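Local coordinates for Cyclo(L-leucyl-L-leucyl) synthase (Staphylococcus haemolyticus, PDB 6EZ3), which catalyses the ATP-independent formation of cyclo(L-leucyl-L-leucyl) from two molecules of leucyl-tRNA, and also accepts other nonpolar residues such as phenylalanine and methionine, at residues V23-S28 and F53-A58; Q2-D7 and R40-W45; N181-I186 and K213-Q218. All blocks are in the same frame, centred on the assembly; numbering follows the deposited sequence.

Interaction 1 (V23-S28 and F53-A58); sequences VILGIS and FSILLA
Ile24 sets CG1 beside the backbone N (chi1 -63°), which leaves CG2 anti to that nitrogen and alongside Leu56, CG2 to CB at 3.7 Å. Ile27, with CG1 likewise beside its backbone N (chi1 -69°), sends the CG1-CD1 branch across Ile55, CD1 reaching Ile55 CG2 at 3.6 Å, while its CB rests beside Leu57 CD1. Val23 meets Phe53 through CG1, which approaches Phe53 CB and not the ring. Leu25 CD1 lies 4.2 Å from Ile55 CG1 and more loosely, obliquely, by the Phe53 ring. Between the two layers of side chains the backbones pair in parallel, Val23 with Phe53 through Gly26 with Leu56, as neighbouring strands of the Rossmann-like sheet expected of the HUP clan. Helix 36-49 completes the beta-alpha-beta unit and packs on the face that carries Val23, Leu25 and Ile55; Ile24 and Leu56 look to the other face and touch Met193 of strand 191-195. Four backbone bonds join the pair. Val23 O receives Ser54 N, Leu25 N gives to Ser54 O at 2.8 Å in a nearly straight bond (170°), Leu25 O receives Leu56 N, and Ile27 N closes the series on Leu56 O at 3.0 Å. Immediately beyond, Ser28, probably the catalytic nucleophile, turns from strand 53-57 and hydrogen-bonds through OG to the hydroxyl of Tyr195, a residue that probably binds substrate.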
loop_
_atom_site.group_PDB
_atom_site.type_symbol
_atom_site.label_atom_id
_atom_site.label_comp_id
_atom_site.label_asym_id
_atom_site.label_seq_id
_atom_site.Cartn_x
_atom_site.Cartn_y
_atom_site.Cartn_z
ATOM N N VAL A 23 5.075 7.852 9.238
ATOM C CA VAL A 23 5.320 6.888 8.163
ATOM C C VAL A 23 4.191 5.832 8.140
ATOM O O VAL A 23 3.626 5.498 9.193
ATOM C CB VAL A 23 6.747 6.243 8.228
ATOM C CG1 VAL A 23 6.970 5.360 9.473
ATOM C CG2 VAL A 23 7.051 5.469 6.955
ATOM N N ILE A 24 3.855 5.338 6.937
ATOM C CA ILE A 24 2.900 4.272 6.716
ATOM C C ILE A 24 3.751 3.131 6.268
ATOM O O ILE A 24 4.466 3.246 5.270
ATOM C CB ILE A 24 1.782 4.599 5.672
ATOM C CG1 ILE A 24 0.891 5.795 6.131
ATOM C CG2 ILE A 24 0.898 3.347 5.400
ATOM C CD1 ILE A 24 0.034 6.365 5.085
ATOM N N LEU A 25 3.732 2.037 7.024
ATOM C CA LEU A 25 4.470 0.847 6.609
ATOM C C LEU A 25 3.475 -0.013 5.831
ATOM O O LEU A 25 2.449 -0.425 6.368
ATOM C CB LEU A 25 5.075 0.055 7.784
ATOM C CG LEU A 25 5.869 0.816 8.829
ATOM C CD1 LEU A 25 6.189 -0.079 9.978
ATOM C CD2 LEU A 25 7.150 1.350 8.280
ATOM N N GLY A 26 3.739 -0.183 4.550
ATOM C CA GLY A 26 2.922 -1.017 3.697
ATOM C C GLY A 26 3.422 -2.445 3.784
ATOM O O GLY A 26 4.563 -2.736 3.380
ATOM N N ILE A 27 2.571 -3.342 4.345
ATOM C CA ILE A 27 2.834 -4.781 4.416
ATOM C C ILE A 27 1.947 -5.497 3.368
ATOM O O ILE A 27 0.777 -5.167 3.215
ATOM C CB ILE A 27 2.734 -5.308 5.858
ATOM C CG1 ILE A 27 3.920 -4.750 6.682
ATOM C CG2 ILE A 27 2.729 -6.842 5.894
ATOM C CD1 ILE A 27 3.630 -4.353 8.114
ATOM N N SER A 28 2.547 -6.378 2.575
ATOM C CA SER A 28 1.916 -7.070 1.455
ATOM C C SER A 28 1.519 -8.520 1.734
ATOM O O SER A 28 2.277 -9.258 2.380
ATOM C CB SER A 28 2.809 -6.992 0.219
ATOM O OG SER A 28 2.690 -5.739 -0.431
ATOM N N PHE A 53 3.712 6.195 13.426
ATOM C CA PHE A 53 3.573 5.340 12.245
ATOM C C PHE A 53 2.235 4.644 12.266
ATOM O O PHE A 53 1.583 4.549 13.307
ATOM C CB PHE A 53 4.698 4.300 12.143
ATOM C CG PHE A 53 4.712 3.271 13.253
ATOM C CD1 PHE A 53 4.117 2.028 13.076
ATOM C CD2 PHE A 53 5.311 3.552 14.478
ATOM C CE1 PHE A 53 4.081 1.104 14.113
ATOM C CE2 PHE A 53 5.281 2.621 15.512
ATOM C CZ PHE A 53 4.688 1.392 15.311
ATOM N N SER A 54 1.847 4.142 11.108
ATOM C CA SER A 54 0.632 3.391 10.824
ATOM C C SER A 54 1.105 2.227 10.005
ATOM O O SER A 54 2.164 2.300 9.371
ATOM C CB SER A 54 -0.277 4.207 9.910
ATOM O OG SER A 54 -1.108 5.111 10.613
ATOM N N ILE A 55 0.292 1.193 9.935
ATOM C CA ILE A 55 0.541 0.047 9.078
ATOM C C ILE A 55 -0.656 -0.096 8.126
ATOM O O ILE A 55 -1.804 0.060 8.531
ATOM C CB ILE A 55 0.830 -1.215 9.922
ATOM C CG1 ILE A 55 2.214 -1.110 10.613
ATOM C CG2 ILE A 55 0.740 -2.491 9.095
ATOM C CD1 ILE A 55 2.159 -1.159 12.028
ATOM N N LEU A 56 -0.385 -0.312 6.859
ATOM C CA LEU A 56 -1.437 -0.521 5.888
ATOM C C LEU A 56 -1.274 -1.924 5.366
ATOM O O LEU A 56 -0.204 -2.297 4.868
ATOM C CB LEU A 56 -1.454 0.527 4.760
ATOM C CG LEU A 56 -2.769 0.546 3.944
ATOM C CD1 LEU A 56 -3.909 1.209 4.717
ATOM C CD2 LEU A 56 -2.590 1.190 2.572
ATOM N N LEU A 57 -2.299 -2.729 5.597
ATOM C CA LEU A 57 -2.388 -4.124 5.191
ATOM C C LEU A 57 -3.341 -4.208 3.984
ATOM O O LEU A 57 -4.100 -3.267 3.728
ATOM C CB LEU A 57 -2.958 -4.882 6.391
ATOM C CG LEU A 57 -2.035 -5.716 7.279
ATOM C CD1 LEU A 57 -0.650 -5.157 7.428
ATOM C CD2 LEU A 57 -2.666 -5.944 8.619
ATOM N N ALA A 58 -3.310 -5.315 3.244
ATOM C CA ALA A 58 -4.165 -5.487 2.062
ATOM C C ALA A 58 -5.671 -5.435 2.349
ATOM O O ALA A 58 -6.137 -5.984 3.345
ATOM C CB ALA A 58 -3.819 -6.794 1.396
#

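Interaction 2 (Q2-D7 and R40-W45); sequences QNFKVD and RKIIQW
Phe4 and Trp45 form the aromatic part of this contact, an edge-to-face pair in which the edge of the phenyl ring is directed at the face of the indole. The phenyl and five-membered ring centroids are 5.0 Å apart and the planes stand at 50°, well short of perpendicular. A CH-pi contact reinforces the pair: Phe4 CB sits over the same five-membered ring, 4.2 Å from its centroid. Trp45 can present this face because its CG lies anti to the backbone N (chi1 176°), carrying the indole from helix 36-49 toward strand 4-8.

Aliphatic groups add to the ring contact. Ile42 meets the far end of the phenyl ring through CG2, 3.7 Å from Phe4 CZ, and Val6 CG2 approaches the benzo part of the indole at Trp45 CZ2, 3.8 Å away. Lys41 contributes its methylene chain, with CD set against Phe4 CE2, while its ammonium goes on to a salt bridge with Glu225. Leu223 of strand 218-225 touches Phe4, Val6 and Trp45, so the outermost strand, its antiparallel neighbour and the helix share one apolar layer.

Polar groups gather at the margin. Gln2 N lies in the indole plane beside Trp45 NE1 at 3.7 Å, and Asn3 ND2 lies 3.9 Å from Lys41 CD.

With neither hydrogen bond nor salt bridge between the two segments, the N-terminal strand is joined to this helix by aromatic and aliphatic packing, whereas backbone hydrogen bonds, such as Lys5 with Thr224 and Asp7 with Ile222, tie it to strand 218-225.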
loop_
_atom_site.group_PDB
_atom_site.type_symbol
_atom_site.label_atom_id
_atom_site.label_comp_id
_atom_site.label_asym_id
_atom_site.label_seq_id
_atom_site.Cartn_x
_atom_site.Cartn_y
_atom_site.Cartn_z
ATOM N N GLN A 2 18.374 3.181 9.860
ATOM C CA GLN A 2 19.545 2.824 10.682
ATOM C C GLN A 2 20.169 1.536 10.149
ATOM O O GLN A 2 21.392 1.414 10.027
ATOM C CB GLN A 2 19.157 2.593 12.154
ATOM C CG GLN A 2 18.012 3.435 12.688
ATOM C CD GLN A 2 17.558 2.835 13.988
ATOM O OE1 GLN A 2 16.733 1.915 14.016
ATOM N NE2 GLN A 2 18.153 3.277 15.085
ATOM N N ASN A 3 19.295 0.571 9.867
ATOM C CA ASN A 3 19.594 -0.745 9.331
ATOM C C ASN A 3 18.930 -0.868 7.950
ATOM O O ASN A 3 18.896 -1.963 7.370
ATOM C CB ASN A 3 19.107 -1.843 10.315
ATOM C CG ASN A 3 17.744 -1.630 10.959
ATOM O OD1 ASN A 3 17.438 -0.576 11.555
ATOM N ND2 ASN A 3 16.924 -2.674 10.929
ATOM N N PHE A 4 18.425 0.298 7.424
ATOM C CA PHE A 4 17.721 0.479 6.144
ATOM C C PHE A 4 18.245 1.620 5.303
ATOM O O PHE A 4 18.322 2.753 5.783
ATOM C CB PHE A 4 16.233 0.752 6.392
ATOM C CG PHE A 4 15.436 -0.501 6.552
ATOM C CD1 PHE A 4 14.792 -1.070 5.475
ATOM C CD2 PHE A 4 15.339 -1.126 7.786
ATOM C CE1 PHE A 4 14.055 -2.241 5.624
ATOM C CE2 PHE A 4 14.601 -2.301 7.937
ATOM C CZ PHE A 4 13.973 -2.855 6.854
ATOM N N LYS A 5 18.504 1.338 4.019
ATOM C CA LYS A 5 18.894 2.338 3.032
ATOM C C LYS A 5 17.579 2.899 2.459
ATOM O O LYS A 5 16.751 2.129 1.931
ATOM C CB LYS A 5 19.770 1.729 1.918
ATOM C CG LYS A 5 20.480 2.787 1.068
ATOM C CD LYS A 5 20.275 2.594 -0.441
ATOM C CE LYS A 5 21.015 3.679 -1.187
ATOM N NZ LYS A 5 20.600 3.788 -2.605
ATOM N N VAL A 6 17.376 4.221 2.602
ATOM C CA VAL A 6 16.137 4.863 2.161
ATOM C C VAL A 6 16.314 5.622 0.842
ATOM O O VAL A 6 17.212 6.464 0.745
ATOM C CB VAL A 6 15.543 5.750 3.288
ATOM C CG1 VAL A 6 14.229 6.396 2.863
ATOM C CG2 VAL A 6 15.357 4.951 4.569
ATOM N N ASP A 7 15.445 5.334 -0.159
ATOM C CA ASP A 7 15.433 6.017 -1.466
ATOM C C ASP A 7 14.158 6.833 -1.592
ATOM O O ASP A 7 13.198 6.561 -0.894
ATOM C CB ASP A 7 15.615 5.037 -2.635
ATOM C CG ASP A 7 16.962 4.323 -2.610
ATOM O OD1 ASP A 7 17.989 4.977 -2.942
ATOM O OD2 ASP A 7 16.998 3.112 -2.214
ATOM N N ARG A 40 8.779 -7.194 11.640
ATOM C CA ARG A 40 9.292 -6.726 12.918
ATOM C C ARG A 40 10.341 -5.636 12.713
ATOM O O ARG A 40 10.237 -4.561 13.311
ATOM C CB ARG A 40 9.820 -7.908 13.720
ATOM C CG ARG A 40 8.686 -8.892 13.984
ATOM C CD ARG A 40 8.897 -9.882 15.107
ATOM N NE ARG A 40 7.791 -10.839 15.135
ATOM C CZ ARG A 40 6.785 -10.818 16.000
ATOM N NH1 ARG A 40 5.831 -11.743 15.938
ATOM N NH2 ARG A 40 6.737 -9.891 16.954
ATOM N N LYS A 41 11.314 -5.909 11.821
ATOM C CA LYS A 41 12.395 -5.010 11.434
ATOM C C LYS A 41 11.835 -3.643 11.076
ATOM O O LYS A 41 12.267 -2.651 11.653
ATOM C CB LYS A 41 13.158 -5.571 10.197
ATOM C CG LYS A 41 14.550 -6.117 10.494
ATOM C CD LYS A 41 15.513 -5.936 9.321
ATOM C CE LYS A 41 16.788 -6.721 9.500
ATOM N NZ LYS A 41 16.595 -8.183 9.287
ATOM N N ILE A 42 10.875 -3.589 10.130
ATOM C CA ILE A 42 10.285 -2.338 9.641
ATOM C C ILE A 42 9.538 -1.592 10.741
ATOM O O ILE A 42 9.552 -0.374 10.735
ATOM C CB ILE A 42 9.419 -2.510 8.346
ATOM C CG1 ILE A 42 8.339 -3.587 8.503
ATOM C CG2 ILE A 42 10.320 -2.767 7.117
ATOM C CD1 ILE A 42 7.409 -3.731 7.392
ATOM N N ILE A 43 8.903 -2.312 11.686
ATOM C CA ILE A 43 8.193 -1.686 12.798
ATOM C C ILE A 43 9.215 -1.058 13.746
ATOM O O ILE A 43 9.106 0.131 14.074
ATOM C CB ILE A 43 7.203 -2.634 13.502
ATOM C CG1 ILE A 43 6.096 -3.068 12.514
ATOM C CG2 ILE A 43 6.639 -1.963 14.767
ATOM C CD1 ILE A 43 4.751 -3.622 13.158
ATOM N N GLN A 44 10.239 -1.830 14.127
ATOM C CA GLN A 44 11.288 -1.316 14.991
ATOM C C GLN A 44 11.932 -0.073 14.392
ATOM O O GLN A 44 12.158 0.884 15.121
ATOM C CB GLN A 44 12.328 -2.401 15.310
ATOM C CG GLN A 44 11.909 -3.379 16.432
ATOM C CD GLN A 44 11.574 -2.744 17.772
ATOM O OE1 GLN A 44 12.113 -1.685 18.163
ATOM N NE2 GLN A 44 10.662 -3.386 18.508
ATOM N N TRP A 45 12.143 -0.067 13.050
ATOM C CA TRP A 45 12.693 1.040 12.251
ATOM C C TRP A 45 11.759 2.256 12.263
ATOM O O TRP A 45 12.216 3.370 12.510
ATOM C CB TRP A 45 12.958 0.598 10.793
ATOM C CG TRP A 45 13.438 1.709 9.894
ATOM C CD1 TRP A 45 14.712 2.178 9.784
ATOM C CD2 TRP A 45 12.635 2.513 9.016
ATOM N NE1 TRP A 45 14.755 3.227 8.892
ATOM C CE2 TRP A 45 13.492 3.458 8.412
ATOM C CE3 TRP A 45 11.263 2.543 8.696
ATOM C CZ2 TRP A 45 13.031 4.415 7.500
ATOM C CZ3 TRP A 45 10.801 3.506 7.805
ATOM C CH2 TRP A 45 11.684 4.419 7.212
#

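Interaction 3 (N181-I186 and K213-Q218); sequences NANPII and KMNEKQ
Gln218 and Asn183 carry the two hydrogen bonds that join the weakly bonded helical turn at about 183-186, with the residues just before it, to a type I beta turn, Asn215 to Gln218, which leads into strand 218-225. Gln218 OE1 accepts from Ala182 N at 2.8 Å, with the donor standing well above the carbonyl plane. Gln218 CG runs anti to the backbone N and the chain then bends at chi2, bringing OE1 up to the backbone of Asn181 and Ala182. Asn183 ND2 gives a more bent bond to Lys217 O, 3.1 Å long with an N-H...O angle of 139°, again from above the carbonyl plane.

Asn181 and Asn215 meet differently: their amides stack, the planes only 7° apart, and Asn181 OD1 lies 3.6 Å from Asn215 CB. Asn183 ND2 also comes near Gln218 OE1, at an angle too poor for a hydrogen bond.

A second set of bonds fixes these groups. Asn183 OD1 is taken by Thr188 OG1, which together with the bonds made by ND2 restricts rotation of the amide. In the opposing segment, Asn215 OD1 accepts from Lys217 N at 2.9 Å, forming an Asx turn, and Gln218 N bonds to Asn215 O across the beta turn. Farther out, Ala182 touches Ile24 of the central sheet, and backbone bonds link Asn215 to Leu180 and Lys217 to Thr191. Within the helical segment itself, Asn183 ND2 donates to Asn181 OD1 at 2.9 Å, almost straight at 175° and in the plane of the Asn183 amide.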
loop_
_atom_site.group_PDB
_atom_site.type_symbol
_atom_site.label_atom_id
_atom_site.label_comp_id
_atom_site.label_asym_id
_atom_site.label_seq_id
_atom_site.Cartn_x
_atom_site.Cartn_y
_atom_site.Cartn_z
ATOM N N ASN A 181 -2.928 10.646 -1.317
ATOM C CA ASN A 181 -3.194 11.539 -0.173
ATOM C C ASN A 181 -3.887 10.804 0.986
ATOM O O ASN A 181 -5.105 10.884 1.147
ATOM C CB ASN A 181 -3.989 12.786 -0.578
ATOM C CG ASN A 181 -4.041 13.861 0.470
ATOM O OD1 ASN A 181 -3.197 13.959 1.365
ATOM N ND2 ASN A 181 -5.021 14.717 0.355
ATOM N N ALA A 182 -3.094 10.095 1.783
ATOM C CA ALA A 182 -3.554 9.334 2.920
ATOM C C ALA A 182 -3.938 10.240 4.080
ATOM O O ALA A 182 -4.814 9.883 4.848
ATOM C CB ALA A 182 -2.470 8.376 3.354
ATOM N N ASN A 183 -3.304 11.426 4.188
ATOM C CA ASN A 183 -3.493 12.422 5.260
ATOM C C ASN A 183 -4.944 12.676 5.716
ATOM O O ASN A 183 -5.175 12.550 6.914
ATOM C CB ASN A 183 -2.832 13.735 4.900
ATOM C CG ASN A 183 -1.391 13.574 4.591
ATOM O OD1 ASN A 183 -0.588 13.382 5.491
ATOM N ND2 ASN A 183 -1.053 13.574 3.307
ATOM N N PRO A 184 -5.930 13.034 4.865
ATOM C CA PRO A 184 -7.277 13.274 5.401
ATOM C C PRO A 184 -8.074 12.000 5.756
ATOM O O PRO A 184 -9.092 12.088 6.450
ATOM C CB PRO A 184 -7.940 14.071 4.292
ATOM C CG PRO A 184 -7.282 13.596 3.046
ATOM C CD PRO A 184 -5.890 13.228 3.401
ATOM N N ILE A 185 -7.619 10.827 5.269
ATOM C CA ILE A 185 -8.250 9.535 5.500
ATOM C C ILE A 185 -7.830 9.015 6.888
ATOM O O ILE A 185 -8.674 8.870 7.767
ATOM C CB ILE A 185 -7.954 8.526 4.348
ATOM C CG1 ILE A 185 -8.269 9.110 2.949
ATOM C CG2 ILE A 185 -8.722 7.251 4.562
ATOM C CD1 ILE A 185 -7.595 8.439 1.805
ATOM N N ILE A 186 -6.543 8.773 7.093
ATOM C CA ILE A 186 -5.968 8.277 8.355
ATOM C C ILE A 186 -5.728 9.391 9.375
ATOM O O ILE A 186 -5.234 9.120 10.479
ATOM C CB ILE A 186 -4.673 7.447 8.119
ATOM C CG1 ILE A 186 -3.513 8.329 7.545
ATOM C CG2 ILE A 186 -4.991 6.198 7.254
ATOM C CD1 ILE A 186 -2.208 7.827 7.834
ATOM N N LYS A 213 -2.674 13.673 -8.979
ATOM C CA LYS A 213 -1.481 14.231 -8.352
ATOM C C LYS A 213 -1.258 13.701 -6.945
ATOM O O LYS A 213 -2.201 13.572 -6.168
ATOM C CB LYS A 213 -1.532 15.770 -8.354
ATOM C CG LYS A 213 -1.194 16.401 -9.717
ATOM C CD LYS A 213 -1.272 17.932 -9.672
ATOM C CE LYS A 213 -1.295 18.595 -11.032
ATOM N NZ LYS A 213 -1.789 19.999 -10.945
ATOM N N MET A 214 -0.005 13.385 -6.612
ATOM C CA MET A 214 0.318 12.974 -5.258
ATOM C C MET A 214 0.455 14.282 -4.432
ATOM O O MET A 214 1.267 15.152 -4.765
ATOM C CB MET A 214 1.610 12.165 -5.223
ATOM C CG MET A 214 1.924 11.660 -3.850
ATOM S SD MET A 214 3.632 11.147 -3.700
ATOM C CE MET A 214 3.507 9.601 -4.343
ATOM N N ASN A 215 -0.360 14.412 -3.377
ATOM C CA ASN A 215 -0.396 15.575 -2.505
ATOM C C ASN A 215 0.964 16.010 -1.986
ATOM O O ASN A 215 1.791 15.166 -1.681
ATOM C CB ASN A 215 -1.360 15.348 -1.348
ATOM C CG ASN A 215 -1.676 16.604 -0.590
ATOM O OD1 ASN A 215 -1.030 16.928 0.398
ATOM N ND2 ASN A 215 -2.636 17.365 -1.073
ATOM N N GLU A 216 1.171 17.344 -1.879
ATOM C CA GLU A 216 2.377 18.033 -1.391
ATOM C C GLU A 216 2.809 17.563 -0.016
ATOM O O GLU A 216 4.004 17.614 0.282
ATOM C CB GLU A 216 2.206 19.574 -1.397
ATOM C CG GLU A 216 0.974 20.102 -0.645
ATOM C CD GLU A 216 0.888 21.601 -0.385
ATOM O OE1 GLU A 216 1.393 22.058 0.668
ATOM O OE2 GLU A 216 0.254 22.310 -1.202
ATOM N N LYS A 217 1.836 17.113 0.824
ATOM C CA LYS A 217 2.034 16.600 2.191
ATOM C C LYS A 217 2.097 15.037 2.208
ATOM O O LYS A 217 1.913 14.395 3.249
ATOM C CB LYS A 217 0.920 17.152 3.112
ATOM C CG LYS A 217 1.366 18.273 4.021
ATOM C CD LYS A 217 1.491 19.633 3.324
ATOM C CE LYS A 217 2.206 20.683 4.159
ATOM N NZ LYS A 217 1.357 21.137 5.294
ATOM N N GLN A 218 2.421 14.453 1.044
ATOM C CA GLN A 218 2.472 13.011 0.839
ATOM C C GLN A 218 3.698 12.583 0.027
ATOM O O GLN A 218 3.960 13.148 -1.030
ATOM C CB GLN A 218 1.162 12.540 0.163
ATOM C CG GLN A 218 1.071 11.044 -0.109
ATOM C CD GLN A 218 0.508 10.225 1.014
ATOM O OE1 GLN A 218 -0.338 10.665 1.790
ATOM N NE2 GLN A 218 0.858 8.969 1.030
#

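Overall arrangement
From the N terminus, strand 4-8 opens interaction 2, which closes on helix 36-49 after the chain has already passed through strand 22-26. Interaction 1 begins on that strand and closes at 53-58, beyond the helix, so the two loops cross. They also touch: Leu25 and Ile27 pack on Ile42, and Ile55 on Ile43, tying the helix of the beta-alpha-beta unit both to its own strands and to the outermost strand. Interaction 3 follows in series and closes a loop that holds strand 191-195 and helix 200-206, joining 181-186 to the turn that enters strand 218-225. It meets interaction 1 where Ile24 packs on Ala182 and Ile186, but stays about 11 Å from interaction 2 at the nearest atoms.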